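Local coordinates for single-stranded DNA-binding protein (Thermus aquaticus, PDB 2IHE), which binds single-stranded DNA and probably recruits partner proteins to it during replication, recombination and repair, at residues 55-60 with 96-101; 132-137 with 194-199; 174-179 with 219-224. All blocks are in the same frame, centred on the assembly; numbering follows the deposited sequence.

Interaction 1: residues 55-60 with 96-101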
ATOM      1  N   ARG A  55      -4.212  16.398  -8.905  1.00 30.00           N
ATOM      2  CA  ARG A  55      -5.622  16.693  -8.714  1.00 36.08           C
ATOM      3  C   ARG A  55      -6.303  15.339  -8.495  1.00 36.03           C
ATOM      4  O   ARG A  55      -6.153  14.430  -9.307  1.00 56.48           O
ATOM      5  CB  ARG A  55      -6.205  17.351  -9.959  1.00 38.58           C
ATOM      6  CG  ARG A  55      -7.592  17.918  -9.770  1.00 42.08           C
ATOM      7  CD  ARG A  55      -8.329  17.882 -11.076  1.00 50.46           C
ATOM      8  NE  ARG A  55      -8.716  16.515 -11.387  1.00 63.63           N
ATOM      9  CZ  ARG A  55      -8.907  16.054 -12.617  1.00 64.43           C
ATOM     10  NH1 ARG A  55      -8.740  16.854 -13.661  1.00 67.57           N
ATOM     11  NH2 ARG A  55      -9.274  14.792 -12.804  1.00 50.92           N
ATOM     12  N   VAL A  56      -7.031  15.195  -7.395  1.00 37.93           N
ATOM     13  CA  VAL A  56      -7.719  13.942  -7.114  1.00 47.15           C
ATOM     14  C   VAL A  56      -9.213  14.197  -7.176  1.00 42.66           C
ATOM     15  O   VAL A  56      -9.701  15.210  -6.674  1.00 31.56           O
ATOM     16  CB  VAL A  56      -7.358  13.372  -5.710  1.00 48.03           C
ATOM     17  CG1 VAL A  56      -5.871  13.505  -5.465  1.00 42.46           C
ATOM     18  CG2 VAL A  56      -8.158  14.063  -4.627  1.00 56.76           C
ATOM     19  N   ARG A  57      -9.937  13.273  -7.792  1.00 36.43           N
ATOM     20  CA  ARG A  57     -11.374  13.424  -7.919  1.00 27.82           C
ATOM     21  C   ARG A  57     -12.187  12.512  -7.005  1.00 33.07           C
ATOM     22  O   ARG A  57     -11.968  11.303  -6.945  1.00 36.25           O
ATOM     23  CB  ARG A  57     -11.793  13.192  -9.363  1.00 28.67           C
ATOM     24  CG  ARG A  57     -13.296  13.189  -9.540  1.00 38.33           C
ATOM     25  CD  ARG A  57     -13.695  13.302 -10.999  1.00 36.30           C
ATOM     26  NE  ARG A  57     -13.284  14.572 -11.577  1.00 44.69           N
ATOM     27  CZ  ARG A  57     -13.733  15.036 -12.737  1.00 61.35           C
ATOM     28  NH1 ARG A  57     -14.609  14.332 -13.444  1.00 75.61           N
ATOM     29  NH2 ARG A  57     -13.315  16.211 -13.183  1.00 63.30           N
ATOM     30  N   LEU A  58     -13.130  13.114  -6.292  1.00 26.55           N
ATOM     31  CA  LEU A  58     -14.011  12.392  -5.388  1.00 33.75           C
ATOM     32  C   LEU A  58     -15.425  12.561  -5.956  1.00 38.70           C
ATOM     33  O   LEU A  58     -15.815  13.663  -6.336  1.00 30.51           O
ATOM     34  CB  LEU A  58     -13.895  12.990  -3.983  1.00 34.50           C
ATOM     35  CG  LEU A  58     -14.495  12.255  -2.783  1.00 46.08           C
ATOM     36  CD1 LEU A  58     -13.993  10.811  -2.716  1.00 35.72           C
ATOM     37  CD2 LEU A  58     -14.126  13.028  -1.530  1.00 32.83           C
ATOM     38  N   LEU A  59     -16.175  11.469  -6.046  1.00 33.98           N
ATOM     39  CA  LEU A  59     -17.526  11.525  -6.592  1.00 43.43           C
ATOM     40  C   LEU A  59     -18.524  10.978  -5.603  1.00 45.12           C
ATOM     41  O   LEU A  59     -18.171  10.191  -4.732  1.00 55.42           O
ATOM     42  CB  LEU A  59     -17.643  10.678  -7.857  1.00 39.73           C
ATOM     43  CG  LEU A  59     -16.771  10.943  -9.077  1.00 39.93           C
ATOM     44  CD1 LEU A  59     -17.107   9.938 -10.169  1.00 41.27           C
ATOM     45  CD2 LEU A  59     -16.995  12.357  -9.556  1.00 32.29           C
ATOM     46  N   GLY A  60     -19.777  11.386  -5.748  1.00 46.22           N
ATOM     47  CA  GLY A  60     -20.822  10.879  -4.876  1.00 46.76           C
ATOM     48  C   GLY A  60     -20.874  11.353  -3.435  1.00 51.07           C
ATOM     49  O   GLY A  60     -20.340  12.409  -3.081  1.00 54.51           O
ATOM     50  N   GLU A  96      -5.787  11.257 -20.747  1.00 46.35           N
ATOM     51  CA  GLU A  96      -5.352  11.661 -19.414  1.00 43.97           C
ATOM     52  C   GLU A  96      -5.483  10.552 -18.377  1.00 38.99           C
ATOM     53  O   GLU A  96      -6.354   9.690 -18.466  1.00 44.42           O
ATOM     54  CB  GLU A  96      -6.167  12.852 -18.922  1.00 52.15           C
ATOM     55  CG  GLU A  96      -7.635  12.519 -18.706  1.00 63.08           C
ATOM     56  CD  GLU A  96      -8.184  13.056 -17.399  1.00 78.59           C
ATOM     57  OE1 GLU A  96      -7.914  14.231 -17.082  1.00 91.00           O
ATOM     58  OE2 GLU A  96      -8.898  12.305 -16.696  1.00 88.14           O
ATOM     59  N   VAL A  97      -4.605  10.596 -17.385  1.00 40.43           N
ATOM     60  CA  VAL A  97      -4.621   9.642 -16.285  1.00 34.61           C
ATOM     61  C   VAL A  97      -4.818  10.478 -15.039  1.00 38.31           C
ATOM     62  O   VAL A  97      -4.082  11.430 -14.803  1.00 36.07           O
ATOM     63  CB  VAL A  97      -3.288   8.889 -16.157  1.00 36.24           C
ATOM     64  CG1 VAL A  97      -3.335   7.954 -14.963  1.00 30.03           C
ATOM     65  CG2 VAL A  97      -3.019   8.108 -17.417  1.00 34.51           C
ATOM     66  N   GLN A  98      -5.816  10.139 -14.242  1.00 38.31           N
ATOM     67  CA  GLN A  98      -6.061  10.902 -13.038  1.00 38.23           C
ATOM     68  C   GLN A  98      -6.203   9.992 -11.843  1.00 30.91           C
ATOM     69  O   GLN A  98      -6.394   8.789 -11.985  1.00 35.25           O
ATOM     70  CB  GLN A  98      -7.339  11.735 -13.179  1.00 53.30           C
ATOM     71  CG  GLN A  98      -8.609  10.906 -13.347  1.00 61.21           C
ATOM     72  CD  GLN A  98      -9.866  11.759 -13.396  1.00 70.14           C
ATOM     73  OE1 GLN A  98     -10.243  12.383 -12.408  1.00 81.75           O
ATOM     74  NE2 GLN A  98     -10.518  11.789 -14.554  1.00 90.56           N
ATOM     75  N   VAL A  99      -6.098  10.581 -10.659  1.00 25.82           N
ATOM     76  CA  VAL A  99      -6.269   9.828  -9.434  1.00 27.88           C
ATOM     77  C   VAL A  99      -7.736   9.965  -9.045  1.00 35.10           C
ATOM     78  O   VAL A  99      -8.292  11.066  -9.022  1.00 32.25           O
ATOM     79  CB  VAL A  99      -5.399  10.373  -8.280  1.00 22.04           C
ATOM     80  CG1 VAL A  99      -5.622   9.541  -7.027  1.00 32.00           C
ATOM     81  CG2 VAL A  99      -3.946  10.343  -8.666  1.00 29.42           C
ATOM     82  N   ARG A 100      -8.361   8.827  -8.771  1.00 33.21           N
ATOM     83  CA  ARG A 100      -9.757   8.764  -8.364  1.00 28.18           C
ATOM     84  C   ARG A 100      -9.789   8.341  -6.896  1.00 30.42           C
ATOM     85  O   ARG A 100      -9.365   7.242  -6.546  1.00 32.10           O
ATOM     86  CB  ARG A 100     -10.503   7.745  -9.221  1.00 29.46           C
ATOM     87  CG  ARG A 100     -11.940   7.523  -8.797  1.00 31.90           C
ATOM     88  CD  ARG A 100     -12.833   8.716  -9.119  1.00 40.42           C
ATOM     89  NE  ARG A 100     -14.162   8.523  -8.550  1.00 56.59           N
ATOM     90  CZ  ARG A 100     -14.964   7.509  -8.861  1.00 65.85           C
ATOM     91  NH1 ARG A 100     -14.571   6.597  -9.744  1.00 60.78           N
ATOM     92  NH2 ARG A 100     -16.153   7.397  -8.274  1.00 74.81           N
ATOM     93  N   ALA A 101     -10.279   9.227  -6.041  1.00 41.44           N
ATOM     94  CA  ALA A 101     -10.343   8.945  -4.626  1.00 37.02           C
ATOM     95  C   ALA A 101     -11.592   8.155  -4.265  1.00 38.63           C
ATOM     96  O   ALA A 101     -12.704   8.540  -4.605  1.00 36.55           O
ATOM     97  CB  ALA A 101     -10.293  10.252  -3.830  1.00 31.53           C
TER
HETATM   98  O   HOH W   1      -4.532  13.259 -10.869  1.00 40.19           O
HETATM   99  O   HOH W   2     -15.289   9.005  -5.228  1.00 46.59           O
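Leu-59 lies over one face of the Arg-100 guanidinium, its CD1 3.3 Å from NH2 and offset toward the rim, while the carbonyl oxygen of Arg-57 sits at the edge of the same group. A branched apolar side chain suits this place, because it covers the flat cation without competing for its N-H groups; Arg-100 bends at chi2 (71°) to cross Leu-59 at about a right angle. The Arg-55 guanidinium has Arg-57 NH2 over one face, offset toward the rim, the two cations sharing Asp-31 of strand 29-38 in salt bridges. At its edge NH2 meets Gln-98 OE1, but that bond is weak (116° at the hydrogen). Beneath, the strands run parallel: Arg-57 N donates to Val-99 O (3.0 Å) and Ala-101 N to Arg-57 O (2.8 Å). One water joins Arg-55 O to Val-99 N, another Leu-59 N to Ala-101 O. On the other face, Leu-58 CD1 packs on the small Ala-101 CB at 3.9 Å. Arg-100 finds its ionic partner in Glu-83 of strand 75-86. Strand 50-59 lies between 29-38 and 95-107, and 95-107 in turn pairs with 75-86, in the first OB domain; helix 61-66 follows Gly-60.

Interaction 2: residues 132-137 with 194-199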
ATOM      1  N   ILE A 132       0.912   1.039  -6.390  1.00 30.85           N
ATOM      2  CA  ILE A 132       1.168  -0.391  -6.612  1.00 20.07           C
ATOM      3  C   ILE A 132       0.232  -0.896  -7.725  1.00 34.48           C
ATOM      4  O   ILE A 132      -0.991  -0.843  -7.604  1.00 31.44           O
ATOM      5  CB  ILE A 132       1.001  -1.231  -5.307  1.00 22.97           C
ATOM      6  CG1 ILE A 132       1.217  -2.707  -5.633  1.00 29.66           C
ATOM      7  CG2 ILE A 132      -0.349  -0.990  -4.669  1.00 38.85           C
ATOM      8  CD1 ILE A 132       1.411  -3.592  -4.424  1.00 32.42           C
ATOM      9  N   LEU A 133       0.821  -1.350  -8.827  1.00 26.70           N
ATOM     10  CA  LEU A 133       0.060  -1.830  -9.980  1.00 30.51           C
ATOM     11  C   LEU A 133       0.538  -3.182 -10.469  1.00 36.87           C
ATOM     12  O   LEU A 133       1.670  -3.581 -10.224  1.00 25.96           O
ATOM     13  CB  LEU A 133       0.209  -0.874 -11.162  1.00 22.51           C
ATOM     14  CG  LEU A 133      -0.235   0.585 -11.132  1.00 26.83           C
ATOM     15  CD1 LEU A 133       0.297   1.237 -12.396  1.00 33.43           C
ATOM     16  CD2 LEU A 133      -1.748   0.719 -11.047  1.00 27.60           C
ATOM     17  N   MET A 134      -0.338  -3.870 -11.189  1.00 35.21           N
ATOM     18  CA  MET A 134      -0.020  -5.161 -11.792  1.00 31.00           C
ATOM     19  C   MET A 134      -0.867  -5.283 -13.051  1.00 27.25           C
ATOM     20  O   MET A 134      -2.086  -5.156 -13.023  1.00 34.57           O
ATOM     21  CB  MET A 134      -0.288  -6.322 -10.825  1.00 26.23           C
ATOM     22  CG  MET A 134       0.090  -7.684 -11.395  1.00 33.25           C
ATOM     23  SD  MET A 134       0.489  -8.901 -10.122  1.00 47.80           S
ATOM     24  CE  MET A 134      -0.911  -8.713  -9.011  1.00 66.97           C
ATOM     25  N   GLY A 135      -0.192  -5.480 -14.169  1.00 26.09           N
ATOM     26  CA  GLY A 135      -0.882  -5.595 -15.427  1.00 23.20           C
ATOM     27  C   GLY A 135       0.016  -6.292 -16.412  1.00 29.24           C
ATOM     28  O   GLY A 135       0.897  -7.063 -16.020  1.00 25.66           O
ATOM     29  N   ASN A 136      -0.193  -6.007 -17.692  1.00 24.82           N
ATOM     30  CA  ASN A 136       0.589  -6.620 -18.754  1.00 27.53           C
ATOM     31  C   ASN A 136       1.204  -5.546 -19.616  1.00 29.21           C
ATOM     32  O   ASN A 136       0.608  -4.488 -19.799  1.00 41.01           O
ATOM     33  CB  ASN A 136      -0.313  -7.497 -19.624  1.00 29.12           C
ATOM     34  CG  ASN A 136      -0.831  -8.701 -18.885  1.00 31.26           C
ATOM     35  OD1 ASN A 136      -0.142  -9.715 -18.771  1.00 53.02           O
ATOM     36  ND2 ASN A 136      -2.046  -8.597 -18.360  1.00 39.35           N
ATOM     37  N   LEU A 137       2.397  -5.820 -20.137  1.00 31.05           N
ATOM     38  CA  LEU A 137       3.065  -4.876 -21.018  1.00 29.86           C
ATOM     39  C   LEU A 137       2.252  -4.815 -22.312  1.00 33.84           C
ATOM     40  O   LEU A 137       1.780  -5.839 -22.807  1.00 26.69           O
ATOM     41  CB  LEU A 137       4.495  -5.327 -21.341  1.00 31.50           C
ATOM     42  CG  LEU A 137       5.537  -5.368 -20.233  1.00 35.95           C
ATOM     43  CD1 LEU A 137       6.894  -5.476 -20.879  1.00 41.29           C
ATOM     44  CD2 LEU A 137       5.476  -4.113 -19.396  1.00 31.06           C
ATOM     45  N   GLY A 194       3.582 -10.238 -17.666  1.00 27.96           N
ATOM     46  CA  GLY A 194       2.909  -9.702 -16.499  1.00 31.75           C
ATOM     47  C   GLY A 194       3.937  -8.903 -15.725  1.00 37.73           C
ATOM     48  O   GLY A 194       5.118  -9.262 -15.709  1.00 39.93           O
ATOM     49  N   LEU A 195       3.513  -7.821 -15.084  1.00 30.35           N
ATOM     50  CA  LEU A 195       4.459  -7.010 -14.340  1.00 31.91           C
ATOM     51  C   LEU A 195       3.854  -6.442 -13.066  1.00 25.66           C
ATOM     52  O   LEU A 195       2.727  -5.953 -13.083  1.00 29.64           O
ATOM     53  CB  LEU A 195       4.970  -5.868 -15.233  1.00 34.22           C
ATOM     54  CG  LEU A 195       6.047  -4.916 -14.687  1.00 41.50           C
ATOM     55  CD1 LEU A 195       7.301  -5.711 -14.343  1.00 41.80           C
ATOM     56  CD2 LEU A 195       6.368  -3.836 -15.721  1.00 34.14           C
ATOM     57  N   LEU A 196       4.602  -6.530 -11.964  1.00 24.51           N
ATOM     58  CA  LEU A 196       4.174  -5.966 -10.686  1.00 27.42           C
ATOM     59  C   LEU A 196       5.000  -4.702 -10.511  1.00 34.79           C
ATOM     60  O   LEU A 196       6.230  -4.751 -10.569  1.00 30.37           O
ATOM     61  CB  LEU A 196       4.453  -6.922  -9.516  1.00 20.57           C
ATOM     62  CG  LEU A 196       4.191  -6.380  -8.097  1.00 27.71           C
ATOM     63  CD1 LEU A 196       2.709  -6.069  -7.909  1.00 33.29           C
ATOM     64  CD2 LEU A 196       4.654  -7.407  -7.075  1.00 25.37           C
ATOM     65  N   VAL A 197       4.324  -3.575 -10.306  1.00 32.08           N
ATOM     66  CA  VAL A 197       4.992  -2.288 -10.139  1.00 28.66           C
ATOM     67  C   VAL A 197       4.728  -1.623  -8.786  1.00 39.30           C
ATOM     68  O   VAL A 197       3.595  -1.562  -8.310  1.00 30.68           O
ATOM     69  CB  VAL A 197       4.561  -1.284 -11.255  1.00 29.52           C
ATOM     70  CG1 VAL A 197       5.342   0.024 -11.115  1.00 34.02           C
ATOM     71  CG2 VAL A 197       4.770  -1.896 -12.640  1.00 24.08           C
ATOM     72  N   ILE A 198       5.793  -1.137  -8.164  1.00 32.44           N
ATOM     73  CA  ILE A 198       5.677  -0.420  -6.904  1.00 26.16           C
ATOM     74  C   ILE A 198       6.539   0.843  -7.014  1.00 36.35           C
ATOM     75  O   ILE A 198       7.756   0.773  -7.192  1.00 25.50           O
ATOM     76  CB  ILE A 198       6.125  -1.279  -5.713  1.00 31.77           C
ATOM     77  CG1 ILE A 198       5.275  -2.547  -5.648  1.00 35.40           C
ATOM     78  CG2 ILE A 198       5.959  -0.494  -4.417  1.00 40.09           C
ATOM     79  CD1 ILE A 198       5.543  -3.393  -4.425  1.00 28.28           C
ATOM     80  N   GLY A 199       5.882   1.996  -6.958  1.00 29.87           N
ATOM     81  CA  GLY A 199       6.589   3.260  -7.051  1.00 35.18           C
ATOM     82  C   GLY A 199       5.804   4.485  -6.606  1.00 34.71           C
ATOM     83  O   GLY A 199       4.990   4.450  -5.684  1.00 28.98           O
TER
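An antiparallel strand pair of the second OB domain brings residues 132-137 alongside 194-199, with Ile-132 opposite Ile-198, Leu-133 opposite Val-197 and Met-134 opposite Leu-196. The hydrogen-bonded pairs are Leu-133 with Val-197 and Gly-135 with Leu-195. In the first, Val-197 N gives Leu-133 O a nearly straight bond of 2.7 Å (177° at the hydrogen), and Leu-133 N returns one to Val-197 O at 2.8 Å. In the second, Leu-195 N reaches Gly-135 O at 2.9 Å, while Gly-135 N donates more loosely to Leu-195 O at 3.2 Å.

Ile-132 and Ile-198 lie side by side and point the same way, CG1 to CG1 at 4.1 Å. With Ile-132 CG1 turned opposite its backbone N (chi1 177°), the chain also passes by Val-197 O. Leu-196 CD1 comes to 4.2 Å from Met-134 CB. This face meets the second subunit, where Phe-9 packs on Ile-132, Phe-77 on Leu-196 and Leu-128 on Ile-198; branched, bulky aliphatic chains suit both an extended strand and such an interface. On the face of Leu-133 and Val-197, Leu-195 CD2 extends to Leu-137 CD2 at 3.8 Å, and the two leucines meet Leu-157 of strand 151-159 and Leu-189 in the domain interior. Gly-135 brings no side chain to that face.

The four bonds pair the backbones of Leu-133, Gly-135, Leu-195 and Val-197, whereas Ile-132 and Met-134 bond to strand 5-14. The side chains are mostly apolar: one set contributes to the barrel core, the other to the subunit interface.

Interaction 3: residues 174-179 with 219-224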
ATOM      1  N   LEU A 174      -1.307   2.633 -18.570  1.00 39.58           N
ATOM      2  CA  LEU A 174      -0.444   3.503 -17.793  1.00 37.02           C
ATOM      3  C   LEU A 174       1.015   3.453 -18.253  1.00 39.23           C
ATOM      4  O   LEU A 174       1.483   2.438 -18.765  1.00 41.91           O
ATOM      5  CB  LEU A 174      -0.568   3.110 -16.320  1.00 36.09           C
ATOM      6  CG  LEU A 174      -2.029   3.012 -15.873  1.00 34.02           C
ATOM      7  CD1 LEU A 174      -2.100   2.266 -14.582  1.00 33.16           C
ATOM      8  CD2 LEU A 174      -2.651   4.396 -15.739  1.00 35.66           C
ATOM      9  N   GLU A 175       1.719   4.564 -18.073  1.00 39.51           N
ATOM     10  CA  GLU A 175       3.118   4.662 -18.451  1.00 35.89           C
ATOM     11  C   GLU A 175       3.965   4.496 -17.188  1.00 31.21           C
ATOM     12  O   GLU A 175       3.630   5.038 -16.133  1.00 28.51           O
ATOM     13  CB  GLU A 175       3.376   6.028 -19.082  1.00 46.83           C
ATOM     14  CG  GLU A 175       4.326   6.016 -20.253  1.00 59.45           C
ATOM     15  CD  GLU A 175       3.898   5.046 -21.334  1.00 61.62           C
ATOM     16  OE1 GLU A 175       2.677   4.849 -21.520  1.00 65.65           O
ATOM     17  OE2 GLU A 175       4.787   4.490 -22.010  1.00 71.62           O
ATOM     18  N   VAL A 176       5.052   3.735 -17.300  1.00 27.48           N
ATOM     19  CA  VAL A 176       5.951   3.496 -16.179  1.00 31.24           C
ATOM     20  C   VAL A 176       7.393   3.729 -16.625  1.00 33.16           C
ATOM     21  O   VAL A 176       7.746   3.477 -17.774  1.00 35.77           O
ATOM     22  CB  VAL A 176       5.823   2.050 -15.651  1.00 34.49           C
ATOM     23  CG1 VAL A 176       6.625   1.895 -14.374  1.00 25.38           C
ATOM     24  CG2 VAL A 176       4.367   1.710 -15.404  1.00 34.01           C
ATOM     25  N   GLN A 177       8.218   4.231 -15.716  1.00 32.29           N
ATOM     26  CA  GLN A 177       9.619   4.479 -16.023  1.00 28.50           C
ATOM     27  C   GLN A 177      10.513   4.002 -14.891  1.00 31.10           C
ATOM     28  O   GLN A 177      10.193   4.186 -13.725  1.00 31.03           O
ATOM     29  CB  GLN A 177       9.857   5.966 -16.262  1.00 32.88           C
ATOM     30  CG  GLN A 177      11.319   6.296 -16.509  1.00 49.73           C
ATOM     31  CD  GLN A 177      11.549   7.771 -16.746  1.00 55.51           C
ATOM     32  OE1 GLN A 177      11.173   8.312 -17.789  1.00 58.08           O
ATOM     33  NE2 GLN A 177      12.162   8.436 -15.771  1.00 54.76           N
ATOM     34  N   ALA A 178      11.636   3.387 -15.244  1.00 33.10           N
ATOM     35  CA  ALA A 178      12.581   2.880 -14.256  1.00 27.49           C
ATOM     36  C   ALA A 178      14.012   3.233 -14.675  1.00 35.52           C
ATOM     37  O   ALA A 178      14.309   3.379 -15.860  1.00 31.84           O
ATOM     38  CB  ALA A 178      12.425   1.374 -14.110  1.00 23.01           C
ATOM     39  N   TRP A 179      14.897   3.356 -13.689  1.00 36.41           N
ATOM     40  CA  TRP A 179      16.284   3.737 -13.938  1.00 37.97           C
ATOM     41  C   TRP A 179      17.340   2.733 -13.501  1.00 35.25           C
ATOM     42  O   TRP A 179      17.076   1.821 -12.712  1.00 31.86           O
ATOM     43  CB  TRP A 179      16.601   5.064 -13.236  1.00 38.15           C
ATOM     44  CG  TRP A 179      15.750   6.219 -13.640  1.00 37.38           C
ATOM     45  CD1 TRP A 179      14.457   6.472 -13.263  1.00 39.33           C
ATOM     46  CD2 TRP A 179      16.125   7.279 -14.523  1.00 45.95           C
ATOM     47  NE1 TRP A 179      14.004   7.626 -13.862  1.00 45.48           N
ATOM     48  CE2 TRP A 179      15.010   8.141 -14.641  1.00 49.46           C
ATOM     49  CE3 TRP A 179      17.296   7.583 -15.231  1.00 44.55           C
ATOM     50  CZ2 TRP A 179      15.036   9.291 -15.440  1.00 51.58           C
ATOM     51  CZ3 TRP A 179      17.321   8.723 -16.025  1.00 45.64           C
ATOM     52  CH2 TRP A 179      16.197   9.564 -16.123  1.00 45.33           C
ATOM     53  N   VAL A 219       4.079   6.819 -13.751  1.00 26.33           N
ATOM     54  CA  VAL A 219       4.591   6.191 -12.537  1.00 28.67           C
ATOM     55  C   VAL A 219       6.112   6.000 -12.556  1.00 38.31           C
ATOM     56  O   VAL A 219       6.673   5.529 -13.544  1.00 41.91           O
ATOM     57  CB  VAL A 219       3.925   4.797 -12.300  1.00 31.22           C
ATOM     58  CG1 VAL A 219       4.475   4.171 -11.032  1.00 27.94           C
ATOM     59  CG2 VAL A 219       2.414   4.932 -12.196  1.00 30.48           C
ATOM     60  N   GLU A 220       6.774   6.381 -11.463  1.00 31.61           N
ATOM     61  CA  GLU A 220       8.223   6.202 -11.346  1.00 35.99           C
ATOM     62  C   GLU A 220       8.430   4.967 -10.470  1.00 30.88           C
ATOM     63  O   GLU A 220       8.267   5.027  -9.252  1.00 28.82           O
ATOM     64  CB  GLU A 220       8.880   7.414 -10.683  1.00 38.86           C
ATOM     65  CG  GLU A 220      10.392   7.462 -10.878  1.00 47.92           C
ATOM     66  CD  GLU A 220      10.817   8.193 -12.154  1.00 56.59           C
ATOM     67  OE1 GLU A 220      10.082   8.148 -13.163  1.00 58.22           O
ATOM     68  OE2 GLU A 220      11.898   8.814 -12.149  1.00 78.80           O
ATOM     69  N   ALA A 221       8.782   3.852 -11.107  1.00 35.61           N
ATOM     70  CA  ALA A 221       8.983   2.576 -10.432  1.00 26.66           C
ATOM     71  C   ALA A 221      10.167   2.562  -9.488  1.00 38.88           C
ATOM     72  O   ALA A 221      11.280   2.928  -9.868  1.00 38.20           O
ATOM     73  CB  ALA A 221       9.140   1.466 -11.458  1.00 25.86           C
ATOM     74  N   LEU A 222       9.906   2.140  -8.252  1.00 31.59           N
ATOM     75  CA  LEU A 222      10.929   2.029  -7.222  1.00 31.07           C
ATOM     76  C   LEU A 222      11.229   0.540  -7.095  1.00 37.88           C
ATOM     77  O   LEU A 222      12.288   0.129  -6.616  1.00 33.54           O
ATOM     78  CB  LEU A 222      10.406   2.591  -5.903  1.00 29.08           C
ATOM     79  CG  LEU A 222      10.019   4.069  -5.943  1.00 43.01           C
ATOM     80  CD1 LEU A 222       9.149   4.411  -4.760  1.00 46.24           C
ATOM     81  CD2 LEU A 222      11.270   4.913  -5.958  1.00 67.51           C
ATOM     82  N   ARG A 223      10.285  -0.276  -7.547  1.00 27.56           N
ATOM     83  CA  ARG A 223      10.463  -1.720  -7.497  1.00 31.19           C
ATOM     84  C   ARG A 223       9.684  -2.427  -8.614  1.00 36.73           C
ATOM     85  O   ARG A 223       8.586  -2.001  -8.970  1.00 31.15           O
ATOM     86  CB  ARG A 223      10.035  -2.233  -6.128  1.00 40.75           C
ATOM     87  CG  ARG A 223      10.313  -3.674  -5.959  1.00 51.70           C
ATOM     88  CD  ARG A 223      10.622  -3.993  -4.529  1.00 53.35           C
ATOM     89  NE  ARG A 223      10.861  -5.423  -4.368  1.00 43.45           N
ATOM     90  CZ  ARG A 223      11.052  -6.010  -3.192  1.00 54.91           C
ATOM     91  NH1 ARG A 223      11.028  -5.280  -2.072  1.00 37.81           N
ATOM     92  NH2 ARG A 223      11.268  -7.320  -3.136  1.00 70.68           N
ATOM     93  N   LEU A 224      10.272  -3.481  -9.185  1.00 33.19           N
ATOM     94  CA  LEU A 224       9.636  -4.249 -10.261  1.00 31.74           C
ATOM     95  C   LEU A 224       9.842  -5.762 -10.106  1.00 37.44           C
ATOM     96  O   LEU A 224      10.926  -6.219  -9.733  1.00 37.07           O
ATOM     97  CB  LEU A 224      10.156  -3.801 -11.640  1.00 31.89           C
ATOM     98  CG  LEU A 224       9.885  -2.384 -12.170  1.00 34.69           C
ATOM     99  CD1 LEU A 224      10.479  -2.256 -13.563  1.00 28.16           C
ATOM    100  CD2 LEU A 224       8.404  -2.108 -12.214  1.00 29.40           C
TER
HETATM  101  O   HOH W   3      13.707   3.119 -10.880  1.00 39.30           O
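The carboxylate of Glu-220 is gripped from two directions: OE2 accepts the indole N-H of Trp-179, NE1 to OE2 3.0 Å, while OE1 forms a salt bridge with Arg-218, just before the segment. The indole bond is bent, 137° at the hydrogen, and meets OE2 from above the carboxylate plane, 58° out of it. The bend of Glu-220 at chi2 (89°) swings the carboxylate across to the indole edge. Gln-177 lies alongside Glu-220 and points the same way, and its amide oxygen OE1 accepts from Arg-154 NE of strand 151-159.

Below, the strands run parallel. Val-219 N donates to Glu-175 O, and Val-219 O accepts from Gln-177 N, both at 3.0 Å; Ala-221 N then reaches Gln-177 O. A water continues the ladder, accepting from Trp-179 N and donating to Ala-221 O at 2.6 Å. Val-176 and Val-219 occupy the opposite face, and Val-176 CG1 rests on Ala-221 CB at 3.9 Å. Leu-224, which also packs on helix 180-186, approaches from beyond the classic bulge that Leu-222 and Arg-223 form opposite Ile-198; its CD1 comes to 4.2 Å from Ala-178 CB, where a small alanine suits the approach.

The chemistry is therefore divided. Glu-220, Gln-177 and Trp-179 gather polar groups, with nearby arginines that would probably favour a negative charge on Glu-220; the valines, alanines and Leu-224 belong to the hydrophobic interior of the second OB domain.

In the fold
Interactions 1 and 3 are corresponding parallel pairings in the two OB domains of one chain: 55-60 with 96-101 in the first, 174-179 with 219-224 in the second. Their centres lie about 21 Å apart, yet they touch where Val-97 CG1 meets Leu-174 CD2 at 3.7 Å. Interactions 2 and 3 are closer, with centres about 9 Å apart, and share neighbouring strands: Ile-198 O lies 2.8 Å from both Leu-222 N and Arg-223 N, probable hydrogen bonds at the bulge. Leu-133 CD1 also packs on Leu-174 CD1. Interaction 2 stands about 20 Å from interaction 1, centre to centre; one of its faces packs on the second subunit, which Arg-223 of interaction 3 also reaches.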